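PDB 5KLP: Orf34 from Pseudomonas syringae pv. syringae, which acetylates serine and threonine residues of host proteins such as tubulin as an inositol hexakisphosphate-dependent virulence effector, impairing microtubules, secretion and immunity. Local coordinates for residues E292-N295 against L296-N300. The protein carries 10 engineered substitutions. Numbering follows the deposited sequence.
Sequences EAEN and LVQRN. With IHP (inositol hexakisphosphate), chain D.
Asn295 and Gln298 form a reciprocal capping box in which the two amides also stack, their planes 27° apart. Asn295, the N-cap, carries CG between its own backbone N and carbonyl carbon (chi1 63°), which turns OD1 back to accept from Gln298 N at 2.9 Å. In return Gln298 OE1 takes the N-H of Asn295, also at 2.9 Å, in the carbonyl plane and on a lone pair. The first helical turn closes with Arg299 N bonded to Asn295 O. One residue upstream, the extended side chain of Glu294 lies against the base of Arg299, with CD 3.8 Å from Arg299 CB. Carboxylate and guanidinium do not pair directly; a water bridges Glu294 OE1 and Arg299 NH1, while OE2 forms a salt bridge with Arg22. Fully extended as far as NE, Arg299 reaches inositol hexakisphosphate and holds one phosphate edge-on, NH1 to O34 at 2.7 Å and NH2 to O24 at 2.8 Å, while O43 of a second phosphate lies over one face. Ser324 also bonds NH2, which helps fix the guanidinium. The capping box sits at the N-terminus of helix 296-302, which packs Val297 and Asn300 on helix 267-274 while Arg299 extends to the cofactor beside the start of helix 324-340.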
loop_
_atom_site.group_PDB
_atom_site.type_symbol
_atom_site.label_atom_id
_atom_site.label_comp_id
_atom_site.label_asym_id
_atom_site.label_seq_id
_atom_site.Cartn_x
_atom_site.Cartn_y
_atom_site.Cartn_z
ATOM N N GLU A 292 -21.484 -8.790 -14.564
ATOM C CA GLU A 292 -20.386 -9.496 -15.211
ATOM C C GLU A 292 -19.116 -9.448 -14.356
ATOM O O GLU A 292 -18.675 -8.383 -13.904
ATOM C CB GLU A 292 -20.142 -8.922 -16.617
ATOM C CG GLU A 292 -18.661 -8.869 -17.069
ATOM C CD GLU A 292 -18.488 -8.620 -18.567
ATOM O OE1 GLU A 292 -19.461 -8.819 -19.327
ATOM O OE2 GLU A 292 -17.367 -8.251 -18.985
ATOM N N ALA A 293 -18.541 -10.625 -14.129
ATOM C CA ALA A 293 -17.294 -10.742 -13.392
ATOM C C ALA A 293 -16.137 -10.098 -14.136
ATOM O O ALA A 293 -16.156 -9.954 -15.359
ATOM C CB ALA A 293 -16.982 -12.197 -13.101
ATOM N N GLU A 294 -15.115 -9.732 -13.378
ATOM C CA GLU A 294 -13.956 -9.055 -13.924
ATOM C C GLU A 294 -12.717 -9.639 -13.263
ATOM O O GLU A 294 -12.658 -9.746 -12.036
ATOM C CB GLU A 294 -14.070 -7.543 -13.680
ATOM C CG GLU A 294 -12.901 -6.719 -14.154
ATOM C CD GLU A 294 -13.190 -5.223 -14.108
ATOM O OE1 GLU A 294 -13.453 -4.677 -13.010
ATOM O OE2 GLU A 294 -13.140 -4.589 -15.183
ATOM N N ASN A 295 -11.747 -10.062 -14.066
ATOM C CA ASN A 295 -10.487 -10.533 -13.510
ATOM C C ASN A 295 -9.424 -9.448 -13.620
ATOM O O ASN A 295 -9.673 -8.374 -14.163
ATOM C CB ASN A 295 -10.028 -11.840 -14.183
ATOM C CG ASN A 295 -9.747 -11.689 -15.675
ATOM O OD1 ASN A 295 -9.216 -10.678 -16.132
ATOM N ND2 ASN A 295 -10.089 -12.724 -16.439
ATOM N N LEU A 296 -8.235 -9.747 -13.112
ATOM C CA LEU A 296 -7.155 -8.774 -13.037
ATOM C C LEU A 296 -6.771 -8.184 -14.403
ATOM O O LEU A 296 -6.562 -6.981 -14.527
ATOM C CB LEU A 296 -5.944 -9.437 -12.384
ATOM C CG LEU A 296 -4.998 -8.635 -11.512
ATOM C CD1 LEU A 296 -5.755 -7.775 -10.494
ATOM C CD2 LEU A 296 -4.057 -9.617 -10.820
ATOM N N VAL A 297 -6.663 -9.022 -15.428
ATOM C CA VAL A 297 -6.315 -8.491 -16.741
ATOM C C VAL A 297 -7.441 -7.615 -17.318
ATOM O O VAL A 297 -7.185 -6.556 -17.886
ATOM C CB VAL A 297 -5.962 -9.619 -17.718
ATOM C CG1 VAL A 297 -5.963 -9.104 -19.141
ATOM C CG2 VAL A 297 -4.583 -10.201 -17.352
ATOM N N GLN A 298 -8.686 -8.037 -17.142
ATOM C CA GLN A 298 -9.810 -7.266 -17.656
ATOM C C GLN A 298 -9.893 -5.918 -16.959
ATOM O O GLN A 298 -10.180 -4.900 -17.589
ATOM C CB GLN A 298 -11.119 -8.032 -17.480
ATOM C CG GLN A 298 -11.227 -9.264 -18.385
ATOM C CD GLN A 298 -12.375 -10.158 -17.994
ATOM O OE1 GLN A 298 -12.714 -10.272 -16.815
ATOM N NE2 GLN A 298 -13.001 -10.784 -18.981
ATOM N N ARG A 299 -9.627 -5.911 -15.657
ATOM C CA ARG A 299 -9.646 -4.666 -14.914
ATOM C C ARG A 299 -8.570 -3.725 -15.428
ATOM O O ARG A 299 -8.846 -2.550 -15.716
ATOM C CB ARG A 299 -9.457 -4.907 -13.413
ATOM C CG ARG A 299 -9.445 -3.597 -12.664
ATOM C CD ARG A 299 -9.216 -3.715 -11.167
ATOM N NE ARG A 299 -9.186 -2.355 -10.642
ATOM C CZ ARG A 299 -10.261 -1.670 -10.262
ATOM N NH1 ARG A 299 -11.467 -2.223 -10.295
ATOM N NH2 ARG A 299 -10.123 -0.421 -9.831
ATOM N N ASN A 300 -7.359 -4.256 -15.581
ATOM C CA ASN A 300 -6.235 -3.469 -16.060
ATOM C C ASN A 300 -6.550 -2.824 -17.400
ATOM O O ASN A 300 -6.291 -1.632 -17.600
ATOM C CB ASN A 300 -4.979 -4.339 -16.184
ATOM C CG ASN A 300 -3.729 -3.519 -16.461
ATOM O OD1 ASN A 300 -3.514 -3.057 -17.583
ATOM N ND2 ASN A 300 -2.899 -3.329 -15.437
HETATM C C1 IHP D . -15.608 0.190 -3.111
HETATM C C2 IHP D . -14.054 0.127 -3.466
HETATM C C3 IHP D . -13.520 0.053 -4.947
HETATM C C4 IHP D . -14.674 -0.065 -6.048
HETATM C C5 IHP D . -16.039 -0.560 -5.606
HETATM C C6 IHP D . -16.433 0.348 -4.449
HETATM O O11 IHP D . -15.997 -0.805 -2.355
HETATM P P1 IHP D . -16.717 -0.818 -0.822
HETATM O O21 IHP D . -16.151 -1.969 0.007
HETATM O O31 IHP D . -18.229 -1.026 -0.963
HETATM O O41 IHP D . -16.520 0.454 -0.016
HETATM O O12 IHP D . -13.353 -0.742 -2.661
HETATM P P2 IHP D . -12.183 -0.076 -1.650
HETATM O O22 IHP D . -12.842 0.936 -0.689
HETATM O O32 IHP D . -11.403 -1.101 -0.819
HETATM O O42 IHP D . -11.203 0.756 -2.513
HETATM O O13 IHP D . -12.739 -0.953 -4.987
HETATM P P3 IHP D . -11.104 -1.210 -5.303
HETATM O O23 IHP D . -10.071 -0.513 -4.416
HETATM O O33 IHP D . -11.167 -2.690 -4.930
HETATM O O43 IHP D . -10.714 -1.022 -6.766
HETATM O O14 IHP D . -14.271 -0.761 -7.120
HETATM P P4 IHP D . -13.737 -0.059 -8.481
HETATM O O24 IHP D . -12.289 0.416 -8.339
HETATM O O34 IHP D . -13.852 -0.999 -9.699
HETATM O O44 IHP D . -14.583 1.183 -8.816
HETATM O O15 IHP D . -16.162 -1.882 -5.407
HETATM P P5 IHP D . -17.114 -2.896 -6.395
HETATM O O25 IHP D . -17.523 -2.171 -7.682
HETATM O O35 IHP D . -16.320 -4.166 -6.807
HETATM O O45 IHP D . -18.399 -3.353 -5.697
HETATM O O16 IHP D . -17.739 0.258 -4.208
HETATM P P6 IHP D . -18.690 1.498 -3.725
HETATM O O26 IHP D . -18.253 2.796 -4.400
HETATM O O36 IHP D . -20.169 1.235 -4.066
HETATM O O46 IHP D . -18.608 1.686 -2.206
HETATM O O HOH W 1 -12.392 -4.969 -10.353
#